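Local structure of cell wall surface anchor protein (Streptococcus agalactiae, 4Z1P) at residues 88-91 and 95-98; 98-103 and 115-120; 229-234 and 302-307; 280-285 and 296-301; 13-18 and 290-295. The protein probably mediates adhesion as a cell-wall-linked streptococcal surface protein related to antigen I/II, of which this fragment forms a C-terminal part. All coordinates share one frame; numbering follows the deposited sequence.

Overall arrangement
Contacts 1 and 2 lie together near one end of the elongated chain, contacts 3 and 4 in the other half, about 59 Å from contact 1 to contact 3 between centres. Contacts 1 and 2 share Gln98 and pack the loop and helix that follow strand 85-90 onto the same sheet; contact 1 is partly open to solvent and uses a bridging water, whereas contact 2 is buried and apolar. Contacts 3 and 4 both use strand 298-306, packing it against neighbouring strands 225-230 and 277-282 of the opposing sheet in a buried core. Contact 5, on the surface between the halves, alone relies on a salt bridge.

Contact 1 of 5, residues 88-91 and 95-98; sequences RHVL and TLDQ
A water molecule between Arg88 and Asp97 takes hydrogen bonds from both segments: Asp97 N donates to it over 3.1 Å, and Arg88 NE adds a weak bond of 3.3 Å. The extended arginine chain carries NE out past the hydrophobic part of the contact, while its own CD still lies against Leu96 CD2 at 3.7 Å. A long side chain with an apolar stem and a polar end thus suits a partly exposed place on the edge strand. Leu96 CD2 is used twice, for the same methyl also meets Val90 CG1 at 3.8 Å, the two side chains running at about a right angle. Val90 and Leu96 are both buried, a place that suits their hydrocarbon side chains, and Leu96 reaches on to Phe115 and Met117 of the adjacent strand. The segments belong to a strand-helix-strand connection: edge strand 85-90 runs into a short loop, then helix 98-106, before strand 115-120 returns antiparallel beside it. Asp97 is the N-cap of that helix, its OD1 accepting a bond from Leu100 N. Thr95 closes the other end of the contact, its OG1 sitting 3.3 Å from Val90 CB. With chi1 at 81°, this hydroxyl lies between the threonine's own N and carbonyl carbon, where it also makes a weak bond to Ser92 O.

Contact 2 of 5, residues 98-103 and 115-120; sequences QKLQSL and FYMWTA
The start of helix 98-106 lies over strand 115-120 at a distance that only side chains bridge, the nearest alpha carbons, Leu100 CA and Thr119 CA, being 9.7 Å apart. Leu100 is the one helix residue that makes close contact, and it uses both branches. Its CD1 meets the terminal methyl of Met117, with Leu100 CD1 and Met117 CE 4.1 Å apart, while CD2 lies 4.3 Å from Thr119 CG2. The leucine therefore forks over two residues that sit two apart on the strand and point to the same side of the sheet. Met117 reaches it with a chain that runs straight out from the backbone, CG being anti to N (chi1 -178°), and then bends at the sulfur, chi3 66°, which places CE beside the leucine branch. Such a long, unbranched chain suits a gap of this width. Thr119 presents its methyl to the helix while its hydroxyl makes a weak bond to Glu86 O on the neighbouring strand. The helix belongs to the connection between antiparallel neighbours 85-90 and 115-120, and packs across one face of their five-stranded sheet; Tyr116 and Trp118 point to the other face, where both touch Leu68. No hydrogen bond links helix and strand, so dispersion and the exclusion of water from these methyl groups probably supply what attraction there is, with little demand on exact orientation.

Contact 3 of 5, residues 229-234 and 302-307; sequences DHLQHT and IVVKRI
Apolar packing centres on Leu231, which divides its two methyl groups between two residues of the facing strand. Leu231 CD1 lies 4.4 Å from Ile302 CG2, and Leu231 CD2 is the same 4.4 Å from Val304 CG1. Branched chains suit Leu231 and Ile302, since each offers separate methyls to different neighbours; Ile302 and Val304 point inward together, with Val303 turned to the other side.

A second kind of contact sets a polar group against a hydrocarbon one. Asp229 has CG anti to its N (chi1 -171°), which turns the carboxylate toward Ile302 CD1, 3.9 Å from Asp229 OD2 and 4.1 Å from Asp229 CB. The aspartate is buried, but OD2 has a polar partner in Asn314 ND2.

No hydrogen bond crosses between the segments. After Leu231 the chain makes an inverse gamma turn centred on Gln232, whose amide is held by the backbone of Tyr313 and Asp311.

The alpha carbons Leu231 CA and Val304 CA, 9.2 Å apart, show two layers meeting through side chains alone. Strand 225-230 belongs to a five-stranded antiparallel sheet and strand 298-306 to a four-stranded one, the face-to-face packing characteristic of a beta-sandwich.

Contact 4 of 5, residues 280-285 and 296-301; sequences LAFKAD and FGADDF
Two sheets of the C-terminal beta-sandwich meet here, strand 277-282 contributing Phe282 and Leu280 from one layer, and Phe296, Ala298 and Asp300 coming from segment 296-301, on strand 298-306 of the other layer. The aromatic pair is T-shaped: the edge of Phe296 points at a face of Phe282, with ring centroids 5.3 Å apart and planes at 89°. Phe296 CZ is the touching atom; it stands over the rim of the other ring rather than its middle, 3.8 Å from Phe282 CE2. The two side chains approach from opposite directions, and Phe296 gets there with CG anti to its N (chi1 168°), which sends the ring out from the backbone. Its partner Tyr225 adds a second edge-to-face contact. Further along, Ala298 CB lies 3.9 Å from Phe282 CZ. A lone methyl is well matched to this place, since the large phenylalanine already spans most of the distance between the layers.

At the other end, Leu280 crosses the carboxylate of Asp300. Leu280 CD1 is 3.7 Å from Asp300 OD1 and equally near OD2, while Leu280 CB is also 3.7 Å from OD2. An acid buried against hydrocarbon needs a polar partner, and Tyr278, on the same strand as Leu280, is hydrogen-bonded through OH to Asp300 OD2. Inward-facing residues two apart along each segment, interlocked without a hydrogen bond between the segments, are typical of the core of a beta-sandwich, consistent with the immunoglobulin-like folds of antigen I/II C-terminal domains.

Contact 5 of 5, residues 13-18 and 290-295; sequences DENGQS and VSRSSA
Asp13 has a chi1 of 64°, which tucks CG between its own backbone N and carbonyl carbon, and Arg292 reaches toward it with a chain extended from CG to NE; together they close a gap of 12.1 Å between Asp13 CA and Arg292 CA. The result is a salt bridge in which one oxygen does all the work. Asp13 OD2 accepts from Arg292 NH1 at 2.8 Å, with an N-H...O angle of 148°, on the lone pair turned away from OD1. Arg292 NH2 adds a weak bond to the same oxygen, at 3.3 Å. Both nitrogens converge on OD2, and with the carboxylate and guanidinium planes 87° apart this is not the flat, two-oxygen pairing.

The other oxygen serves its own loop. Asp13 OD1 receives Gln17 N at 2.9 Å, from above the carboxylate plane, and a weak bond from Asn15 N. Asp13 opens a type I beta turn, closed by Gly16 N to Asp13 O at 2.9 Å; Gly16 takes backbone angles there at which a side chain would strike the preceding carbonyl. A water links the segments further through weak bonds from Glu14 N and Arg292 NH2. Arg292 itself sits in a type I turn, Ser291 to Ser294, and its NE is paired with Asp221.

Of the arginine's two acids, Asp13 is the one that joins the two family regions of the chain; Asp221 on NE probably helps hold the guanidinium in place, and solvent probably weakens the attraction at this surface site.

Contact 1 of 5, residues 88-91 and 95-98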
# COMPACT_ATOMS: atom_id res chain seq x y z
N ARG A 88 24.35 -6.80 -2.68
CA ARG A 88 24.88 -5.59 -2.12
C ARG A 88 23.79 -4.64 -1.89
O ARG A 88 22.80 -4.65 -2.64
CB ARG A 88 25.96 -4.92 -2.99
CG ARG A 88 27.28 -5.64 -3.00
CD ARG A 88 28.34 -4.89 -3.77
NE ARG A 88 29.68 -5.54 -3.70
CZ ARG A 88 30.08 -6.60 -4.37
NH1 ARG A 88 29.31 -7.19 -5.27
NH2 ARG A 88 31.34 -7.04 -4.18
N HIS A 89 23.88 -3.86 -0.81
CA HIS A 89 22.86 -2.91 -0.44
C HIS A 89 23.55 -1.65 0.03
O HIS A 89 24.22 -1.67 1.04
CB HIS A 89 21.90 -3.44 0.60
CG HIS A 89 20.96 -2.41 1.15
ND1 HIS A 89 20.44 -2.47 2.43
CD2 HIS A 89 20.46 -1.26 0.61
CE1 HIS A 89 19.62 -1.46 2.62
NE2 HIS A 89 19.60 -0.72 1.53
N VAL A 90 23.49 -0.57 -0.78
CA VAL A 90 24.32 0.62 -0.53
C VAL A 90 23.47 1.84 -0.44
O VAL A 90 22.42 1.94 -1.05
CB VAL A 90 25.42 0.82 -1.63
CG1 VAL A 90 26.39 -0.33 -1.67
CG2 VAL A 90 24.82 1.13 -3.00
N LEU A 91 23.89 2.77 0.38
CA LEU A 91 23.17 4.02 0.51
C LEU A 91 23.47 4.98 -0.69
O LEU A 91 22.67 5.82 -0.99
CB LEU A 91 23.65 4.67 1.77
CG LEU A 91 22.90 4.37 3.06
CD1 LEU A 91 22.01 3.18 3.08
CD2 LEU A 91 23.81 4.54 4.27
N THR A 95 29.62 4.35 -2.03
CA THR A 95 30.11 3.26 -1.11
C THR A 95 30.55 1.98 -1.80
O THR A 95 31.25 1.15 -1.19
CB THR A 95 29.15 3.02 0.09
OG1 THR A 95 28.05 2.20 -0.29
CG2 THR A 95 28.57 4.29 0.64
N LEU A 96 30.28 1.81 -3.12
CA LEU A 96 30.82 0.66 -3.78
C LEU A 96 32.29 0.76 -4.03
O LEU A 96 32.85 1.87 -4.12
CB LEU A 96 30.19 0.46 -5.16
CG LEU A 96 28.72 0.14 -5.20
CD1 LEU A 96 28.22 0.32 -6.63
CD2 LEU A 96 28.56 -1.28 -4.67
N ASP A 97 32.93 -0.39 -4.18
CA ASP A 97 34.34 -0.32 -4.52
C ASP A 97 34.52 0.25 -5.87
O ASP A 97 33.57 0.41 -6.62
CB ASP A 97 35.13 -1.63 -4.30
CG ASP A 97 34.71 -2.76 -5.18
OD1 ASP A 97 34.28 -2.56 -6.35
OD2 ASP A 97 34.85 -3.89 -4.68
N GLN A 98 35.75 0.63 -6.19
CA GLN A 98 35.97 1.44 -7.39
C GLN A 98 35.68 0.62 -8.65
O GLN A 98 35.10 1.13 -9.62
CB GLN A 98 37.38 2.04 -7.40
CG GLN A 98 37.67 2.94 -6.19
CD GLN A 98 36.89 4.26 -6.15
OE1 GLN A 98 36.98 5.10 -7.06
NE2 GLN A 98 36.15 4.47 -5.09
O HOH W 1 31.71 -3.06 -3.14

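Contact 2 of 5, residues 98-103 and 115-120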
# COMPACT_ATOMS: atom_id res chain seq x y z
N GLN A 98 35.75 0.63 -6.19
CA GLN A 98 35.97 1.44 -7.39
C GLN A 98 35.68 0.62 -8.65
O GLN A 98 35.10 1.13 -9.62
CB GLN A 98 37.38 2.04 -7.40
CG GLN A 98 37.67 2.94 -6.19
CD GLN A 98 36.89 4.26 -6.15
OE1 GLN A 98 36.98 5.10 -7.06
NE2 GLN A 98 36.15 4.47 -5.09
N LYS A 99 36.03 -0.65 -8.60
CA LYS A 99 35.72 -1.57 -9.66
C LYS A 99 34.25 -1.56 -10.07
O LYS A 99 33.93 -1.48 -11.25
CB LYS A 99 36.05 -2.98 -9.23
CG LYS A 99 36.03 -3.97 -10.40
CD LYS A 99 34.79 -4.86 -10.40
CE LYS A 99 34.91 -6.09 -9.48
NZ LYS A 99 35.44 -7.29 -10.20
N LEU A 100 33.37 -1.68 -9.09
CA LEU A 100 31.95 -1.72 -9.37
C LEU A 100 31.38 -0.35 -9.69
O LEU A 100 30.44 -0.25 -10.50
CB LEU A 100 31.21 -2.33 -8.20
CG LEU A 100 31.35 -3.84 -8.01
CD1 LEU A 100 30.74 -4.20 -6.65
CD2 LEU A 100 30.68 -4.63 -9.13
N GLN A 101 31.95 0.72 -9.13
CA GLN A 101 31.53 2.05 -9.58
C GLN A 101 31.88 2.28 -11.02
O GLN A 101 31.11 2.86 -11.73
CB GLN A 101 32.16 3.18 -8.77
CG GLN A 101 31.75 3.25 -7.35
CD GLN A 101 32.31 4.47 -6.66
OE1 GLN A 101 32.23 5.61 -7.17
NE2 GLN A 101 32.88 4.25 -5.47
N SER A 102 33.06 1.87 -11.42
CA SER A 102 33.47 2.00 -12.79
C SER A 102 32.59 1.13 -13.73
O SER A 102 32.19 1.57 -14.86
CB SER A 102 34.93 1.64 -12.95
OG SER A 102 35.22 1.87 -14.33
N LEU A 103 32.28 -0.08 -13.29
CA LEU A 103 31.37 -0.92 -14.06
C LEU A 103 30.05 -0.21 -14.30
O LEU A 103 29.60 -0.09 -15.46
CB LEU A 103 31.09 -2.25 -13.35
CG LEU A 103 30.17 -3.25 -14.10
CD1 LEU A 103 30.87 -3.80 -15.30
CD2 LEU A 103 29.66 -4.37 -13.17
N PHE A 115 20.39 1.75 -3.28
CA PHE A 115 19.89 0.71 -4.13
C PHE A 115 20.47 -0.64 -3.74
O PHE A 115 21.34 -0.72 -2.84
CB PHE A 115 20.22 1.03 -5.59
CG PHE A 115 21.69 1.10 -5.90
CD1 PHE A 115 22.36 2.28 -5.77
CD2 PHE A 115 22.38 0.03 -6.43
CE1 PHE A 115 23.69 2.37 -6.13
CE2 PHE A 115 23.72 0.09 -6.75
CZ PHE A 115 24.40 1.27 -6.61
N TYR A 116 19.95 -1.68 -4.37
CA TYR A 116 20.38 -3.05 -4.19
C TYR A 116 20.91 -3.56 -5.50
O TYR A 116 20.46 -3.15 -6.57
CB TYR A 116 19.19 -3.93 -3.78
CG TYR A 116 18.50 -3.47 -2.56
CD1 TYR A 116 17.60 -2.45 -2.59
CD2 TYR A 116 18.78 -4.09 -1.29
CE1 TYR A 116 16.96 -2.04 -1.42
CE2 TYR A 116 18.14 -3.69 -0.15
CZ TYR A 116 17.23 -2.69 -0.21
OH TYR A 116 16.63 -2.28 0.93
N MET A 117 21.97 -4.36 -5.43
CA MET A 117 22.55 -4.90 -6.59
C MET A 117 23.00 -6.33 -6.40
O MET A 117 23.50 -6.67 -5.31
CB MET A 117 23.73 -4.03 -7.06
CG MET A 117 24.41 -4.49 -8.32
SD MET A 117 25.70 -3.34 -8.86
CE MET A 117 26.86 -3.47 -7.59
N TRP A 118 22.76 -7.16 -7.38
CA TRP A 118 23.15 -8.59 -7.32
C TRP A 118 24.09 -8.81 -8.45
O TRP A 118 23.77 -8.47 -9.59
CB TRP A 118 21.91 -9.50 -7.48
CG TRP A 118 20.98 -9.50 -6.35
CD1 TRP A 118 20.98 -10.40 -5.28
CD2 TRP A 118 19.95 -8.58 -6.08
NE1 TRP A 118 19.99 -10.08 -4.42
CE2 TRP A 118 19.35 -8.95 -4.85
CE3 TRP A 118 19.48 -7.45 -6.73
CZ2 TRP A 118 18.28 -8.28 -4.31
CZ3 TRP A 118 18.39 -6.81 -6.23
CH2 TRP A 118 17.83 -7.19 -4.99
N THR A 119 25.27 -9.31 -8.17
CA THR A 119 26.29 -9.62 -9.14
C THR A 119 26.69 -11.08 -9.15
O THR A 119 26.71 -11.79 -8.04
CB THR A 119 27.58 -8.80 -8.79
OG1 THR A 119 27.89 -8.98 -7.45
CG2 THR A 119 27.37 -7.34 -9.06
N ALA A 120 26.97 -11.61 -10.33
CA ALA A 120 27.42 -12.94 -10.43
C ALA A 120 28.75 -13.16 -9.76
O ALA A 120 29.73 -12.50 -10.07
CB ALA A 120 27.43 -13.45 -11.86

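Contact 3 of 5, residues 229-234 and 302-307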
# COMPACT_ATOMS: atom_id res chain seq x y z
N ASP A 229 -16.04 3.92 18.66
CA ASP A 229 -16.21 5.23 19.33
C ASP A 229 -16.32 4.91 20.82
O ASP A 229 -17.11 4.07 21.23
CB ASP A 229 -17.46 5.90 18.79
CG ASP A 229 -17.59 7.34 19.26
OD1 ASP A 229 -17.67 7.57 20.50
OD2 ASP A 229 -17.54 8.22 18.39
N HIS A 230 -15.57 5.61 21.65
CA HIS A 230 -15.62 5.33 23.09
C HIS A 230 -16.44 6.49 23.62
O HIS A 230 -16.01 7.65 23.60
CB HIS A 230 -14.23 5.24 23.67
CG HIS A 230 -13.28 4.57 22.74
ND1 HIS A 230 -12.75 5.21 21.63
CD2 HIS A 230 -12.83 3.29 22.70
CE1 HIS A 230 -12.00 4.36 20.96
NE2 HIS A 230 -12.02 3.19 21.59
N LEU A 231 -17.67 6.18 23.96
CA LEU A 231 -18.61 7.25 24.35
C LEU A 231 -18.40 7.50 25.81
O LEU A 231 -18.03 6.58 26.54
CB LEU A 231 -20.04 6.80 24.14
CG LEU A 231 -20.43 6.86 22.68
CD1 LEU A 231 -21.75 6.08 22.53
CD2 LEU A 231 -20.53 8.30 22.21
N GLN A 232 -18.65 8.73 26.22
CA GLN A 232 -18.49 9.07 27.62
C GLN A 232 -19.86 8.69 28.22
O GLN A 232 -20.75 9.55 28.41
CB GLN A 232 -18.11 10.54 27.77
CG GLN A 232 -17.83 10.99 29.18
CD GLN A 232 -17.29 12.39 29.25
OE1 GLN A 232 -16.38 12.79 28.45
NE2 GLN A 232 -17.87 13.19 30.16
N HIS A 233 -20.03 7.39 28.43
CA HIS A 233 -21.33 6.83 28.78
C HIS A 233 -21.87 7.24 30.19
O HIS A 233 -22.98 6.90 30.51
CB HIS A 233 -21.27 5.31 28.73
CG HIS A 233 -20.35 4.74 29.77
ND1 HIS A 233 -18.98 4.82 29.67
CD2 HIS A 233 -20.62 4.21 30.99
CE1 HIS A 233 -18.43 4.31 30.76
NE2 HIS A 233 -19.41 3.93 31.57
N THR A 234 -21.05 7.88 31.01
CA THR A 234 -21.47 8.47 32.29
C THR A 234 -22.38 9.66 31.99
O THR A 234 -23.21 10.04 32.81
CB THR A 234 -20.27 9.03 33.09
OG1 THR A 234 -19.48 9.86 32.24
CG2 THR A 234 -19.38 7.92 33.64
N ILE A 302 -24.21 8.88 15.32
CA ILE A 302 -24.52 8.28 16.60
C ILE A 302 -25.34 9.24 17.46
O ILE A 302 -24.89 10.30 17.81
CB ILE A 302 -23.25 7.91 17.35
CG1 ILE A 302 -22.45 6.92 16.59
CG2 ILE A 302 -23.57 7.31 18.69
CD1 ILE A 302 -20.99 6.91 17.03
N VAL A 303 -26.57 8.87 17.78
CA VAL A 303 -27.38 9.83 18.52
C VAL A 303 -27.43 9.39 19.97
O VAL A 303 -27.54 8.21 20.29
CB VAL A 303 -28.70 10.25 17.78
CG1 VAL A 303 -28.92 9.55 16.44
CG2 VAL A 303 -29.88 10.40 18.68
N VAL A 304 -27.25 10.37 20.84
CA VAL A 304 -27.15 10.09 22.25
C VAL A 304 -28.01 11.15 22.97
O VAL A 304 -28.35 12.18 22.40
CB VAL A 304 -25.69 10.16 22.80
CG1 VAL A 304 -24.80 9.17 22.07
CG2 VAL A 304 -25.13 11.57 22.78
N LYS A 305 -28.30 10.88 24.24
CA LYS A 305 -29.03 11.84 25.05
C LYS A 305 -28.12 12.21 26.20
O LYS A 305 -27.52 11.33 26.79
CB LYS A 305 -30.33 11.18 25.58
CG LYS A 305 -31.32 12.20 26.14
CD LYS A 305 -32.50 11.52 26.81
CE LYS A 305 -33.70 12.42 26.85
NZ LYS A 305 -34.80 11.49 27.07
N ARG A 306 -28.06 13.51 26.52
CA ARG A 306 -27.27 14.07 27.58
C ARG A 306 -27.99 13.84 28.89
O ARG A 306 -29.03 14.43 29.16
CB ARG A 306 -26.99 15.57 27.31
CG ARG A 306 -26.06 16.31 28.31
CD ARG A 306 -24.72 15.59 28.58
NE ARG A 306 -24.12 15.13 27.32
CZ ARG A 306 -23.56 15.93 26.42
NH1 ARG A 306 -23.47 17.22 26.68
NH2 ARG A 306 -23.09 15.44 25.25
N ILE A 307 -27.43 13.00 29.72
CA ILE A 307 -28.09 12.65 30.96
C ILE A 307 -27.27 12.97 32.18
O ILE A 307 -27.61 12.54 33.27
CB ILE A 307 -28.48 11.17 31.00
CG1 ILE A 307 -27.26 10.28 30.70
CG2 ILE A 307 -29.66 10.96 30.09
CD1 ILE A 307 -27.58 8.81 30.86

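Contact 4 of 5, residues 280-285 and 296-301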
# COMPACT_ATOMS: atom_id res chain seq x y z
N LEU A 280 -19.21 0.16 14.88
CA LEU A 280 -19.96 -0.13 13.70
C LEU A 280 -18.98 -0.69 12.65
O LEU A 280 -17.98 -0.01 12.29
CB LEU A 280 -20.65 1.10 13.18
CG LEU A 280 -21.53 0.81 11.94
CD1 LEU A 280 -22.71 1.76 11.77
CD2 LEU A 280 -20.72 0.74 10.64
N ALA A 281 -19.28 -1.88 12.13
CA ALA A 281 -18.34 -2.57 11.23
C ALA A 281 -19.04 -3.03 10.01
O ALA A 281 -20.14 -3.64 10.09
CB ALA A 281 -17.65 -3.75 11.93
N PHE A 282 -18.43 -2.76 8.87
CA PHE A 282 -18.94 -3.32 7.64
C PHE A 282 -18.59 -4.79 7.52
O PHE A 282 -17.52 -5.26 7.92
CB PHE A 282 -18.43 -2.54 6.43
CG PHE A 282 -19.25 -1.34 6.15
CD1 PHE A 282 -19.06 -0.17 6.86
CD2 PHE A 282 -20.25 -1.37 5.17
CE1 PHE A 282 -19.82 0.97 6.58
CE2 PHE A 282 -21.04 -0.27 4.92
CZ PHE A 282 -20.83 0.92 5.61
N LYS A 283 -19.53 -5.53 6.99
CA LYS A 283 -19.33 -6.95 6.78
C LYS A 283 -18.33 -7.21 5.64
O LYS A 283 -18.43 -6.65 4.51
CB LYS A 283 -20.64 -7.58 6.37
CG LYS A 283 -21.76 -7.53 7.39
CD LYS A 283 -23.05 -7.86 6.67
CE LYS A 283 -24.02 -8.66 7.50
NZ LYS A 283 -24.60 -7.77 8.53
N ALA A 284 -17.46 -8.15 5.90
CA ALA A 284 -16.44 -8.47 4.91
C ALA A 284 -17.04 -9.00 3.60
O ALA A 284 -16.58 -8.59 2.56
CB ALA A 284 -15.44 -9.46 5.52
N ASP A 285 -18.06 -9.86 3.62
CA ASP A 285 -18.68 -10.30 2.32
C ASP A 285 -19.26 -9.15 1.46
O ASP A 285 -19.25 -9.21 0.22
CB ASP A 285 -19.75 -11.35 2.54
CG ASP A 285 -21.02 -10.79 3.18
OD1 ASP A 285 -20.97 -9.73 3.84
OD2 ASP A 285 -22.09 -11.41 3.03
N PHE A 296 -15.49 4.23 -2.21
CA PHE A 296 -16.41 3.71 -1.19
C PHE A 296 -16.19 4.40 0.10
O PHE A 296 -15.04 4.55 0.58
CB PHE A 296 -16.20 2.24 -0.95
CG PHE A 296 -16.91 1.74 0.26
CD1 PHE A 296 -18.26 1.44 0.21
CD2 PHE A 296 -16.26 1.62 1.47
CE1 PHE A 296 -18.94 1.04 1.34
CE2 PHE A 296 -16.92 1.16 2.59
CZ PHE A 296 -18.28 0.92 2.54
N GLY A 297 -17.28 4.85 0.69
CA GLY A 297 -17.16 5.33 2.01
C GLY A 297 -18.54 5.52 2.65
O GLY A 297 -19.57 5.54 1.98
N ALA A 298 -18.51 5.71 3.96
CA ALA A 298 -19.73 6.00 4.70
C ALA A 298 -19.51 6.97 5.83
O ALA A 298 -18.38 7.09 6.40
CB ALA A 298 -20.31 4.72 5.25
N ASP A 299 -20.60 7.68 6.17
CA ASP A 299 -20.67 8.45 7.39
C ASP A 299 -21.60 7.72 8.39
O ASP A 299 -22.55 7.03 7.96
CB ASP A 299 -21.21 9.84 7.10
CG ASP A 299 -20.26 10.71 6.30
OD1 ASP A 299 -19.02 10.51 6.36
OD2 ASP A 299 -20.74 11.61 5.60
N ASP A 300 -21.27 7.81 9.67
CA ASP A 300 -22.02 7.17 10.74
C ASP A 300 -22.45 8.28 11.71
O ASP A 300 -21.64 9.15 12.10
CB ASP A 300 -21.15 6.16 11.47
CG ASP A 300 -21.91 5.34 12.50
OD1 ASP A 300 -23.16 5.32 12.47
OD2 ASP A 300 -21.24 4.71 13.35
N PHE A 301 -23.72 8.25 12.09
CA PHE A 301 -24.32 9.27 12.93
C PHE A 301 -24.78 8.53 14.18
O PHE A 301 -25.58 7.61 14.06
CB PHE A 301 -25.51 9.85 12.22
CG PHE A 301 -25.16 10.67 11.03
CD1 PHE A 301 -24.85 12.00 11.18
CD2 PHE A 301 -25.04 10.08 9.77
CE1 PHE A 301 -24.50 12.80 10.05
CE2 PHE A 301 -24.74 10.86 8.65
CZ PHE A 301 -24.44 12.22 8.79

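Contact 5 of 5, residues 13-18 and 290-295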
# COMPACT_ATOMS: atom_id res chain seq x y z
N ASP A 13 -0.83 -7.86 -7.16
CA ASP A 13 -1.62 -8.09 -5.96
C ASP A 13 -1.60 -9.60 -5.64
O ASP A 13 -0.91 -10.39 -6.28
CB ASP A 13 -3.06 -7.56 -6.16
CG ASP A 13 -3.84 -8.32 -7.28
OD1 ASP A 13 -3.45 -9.46 -7.64
OD2 ASP A 13 -4.82 -7.71 -7.82
N GLU A 14 -2.38 -9.99 -4.66
CA GLU A 14 -2.37 -11.34 -4.14
C GLU A 14 -2.89 -12.36 -5.12
O GLU A 14 -2.53 -13.52 -5.04
CB GLU A 14 -3.18 -11.39 -2.85
CG GLU A 14 -2.46 -10.78 -1.68
CD GLU A 14 -1.15 -11.51 -1.37
OE1 GLU A 14 -0.32 -10.96 -0.60
OE2 GLU A 14 -0.94 -12.63 -1.91
N ASN A 15 -3.70 -11.92 -6.08
CA ASN A 15 -4.15 -12.79 -7.14
C ASN A 15 -3.19 -12.86 -8.27
O ASN A 15 -3.51 -13.45 -9.30
CB ASN A 15 -5.50 -12.30 -7.65
CG ASN A 15 -6.49 -12.11 -6.52
OD1 ASN A 15 -6.41 -12.80 -5.51
ND2 ASN A 15 -7.38 -11.13 -6.64
N GLY A 16 -2.03 -12.23 -8.15
CA GLY A 16 -1.10 -12.21 -9.26
C GLY A 16 -1.39 -11.21 -10.37
O GLY A 16 -0.77 -11.30 -11.40
N GLN A 17 -2.29 -10.26 -10.18
CA GLN A 17 -2.59 -9.28 -11.23
C GLN A 17 -1.81 -8.04 -10.99
O GLN A 17 -1.65 -7.62 -9.85
CB GLN A 17 -4.07 -8.86 -11.26
CG GLN A 17 -4.85 -9.40 -12.43
CD GLN A 17 -5.27 -10.82 -12.18
OE1 GLN A 17 -6.33 -11.05 -11.57
NE2 GLN A 17 -4.46 -11.78 -12.63
N SER A 18 -1.46 -7.38 -12.08
CA SER A 18 -0.66 -6.18 -12.02
C SER A 18 -1.46 -5.12 -11.34
O SER A 18 -2.65 -4.88 -11.68
CB SER A 18 -0.27 -5.69 -13.43
OG SER A 18 0.18 -4.32 -13.39
N VAL A 290 -17.30 -4.71 -3.42
CA VAL A 290 -17.06 -3.38 -4.03
C VAL A 290 -16.01 -3.45 -5.15
O VAL A 290 -14.93 -4.04 -4.95
CB VAL A 290 -16.64 -2.32 -2.99
CG1 VAL A 290 -16.58 -0.91 -3.63
CG2 VAL A 290 -17.67 -2.33 -1.84
N SER A 291 -16.33 -2.88 -6.31
CA SER A 291 -15.35 -2.83 -7.39
C SER A 291 -14.11 -2.02 -7.05
O SER A 291 -14.22 -0.94 -6.47
CB SER A 291 -15.99 -2.21 -8.59
OG SER A 291 -15.05 -2.03 -9.61
N ARG A 292 -12.92 -2.45 -7.51
CA ARG A 292 -11.72 -1.63 -7.28
C ARG A 292 -11.77 -0.32 -8.03
O ARG A 292 -11.06 0.63 -7.71
CB ARG A 292 -10.44 -2.37 -7.74
CG ARG A 292 -10.15 -3.51 -6.82
CD ARG A 292 -8.78 -4.03 -7.08
NE ARG A 292 -8.52 -5.17 -6.26
CZ ARG A 292 -7.40 -5.88 -6.39
NH1 ARG A 292 -6.50 -5.51 -7.32
NH2 ARG A 292 -7.18 -6.91 -5.62
N SER A 293 -12.61 -0.27 -9.06
CA SER A 293 -12.80 0.94 -9.79
C SER A 293 -13.85 1.85 -9.12
O SER A 293 -14.16 2.88 -9.68
CB SER A 293 -13.30 0.66 -11.20
OG SER A 293 -14.65 0.21 -11.11
N SER A 294 -14.37 1.48 -7.96
CA SER A 294 -15.31 2.35 -7.27
C SER A 294 -14.76 2.94 -6.00
O SER A 294 -14.22 2.21 -5.17
CB SER A 294 -16.57 1.57 -6.90
OG SER A 294 -17.53 2.41 -6.25
N ALA A 295 -15.02 4.23 -5.78
CA ALA A 295 -14.83 4.79 -4.45
C ALA A 295 -15.78 4.12 -3.47
O ALA A 295 -16.78 3.49 -3.86
CB ALA A 295 -15.03 6.28 -4.47
O HOH W 2 -5.54 -9.55 -4.60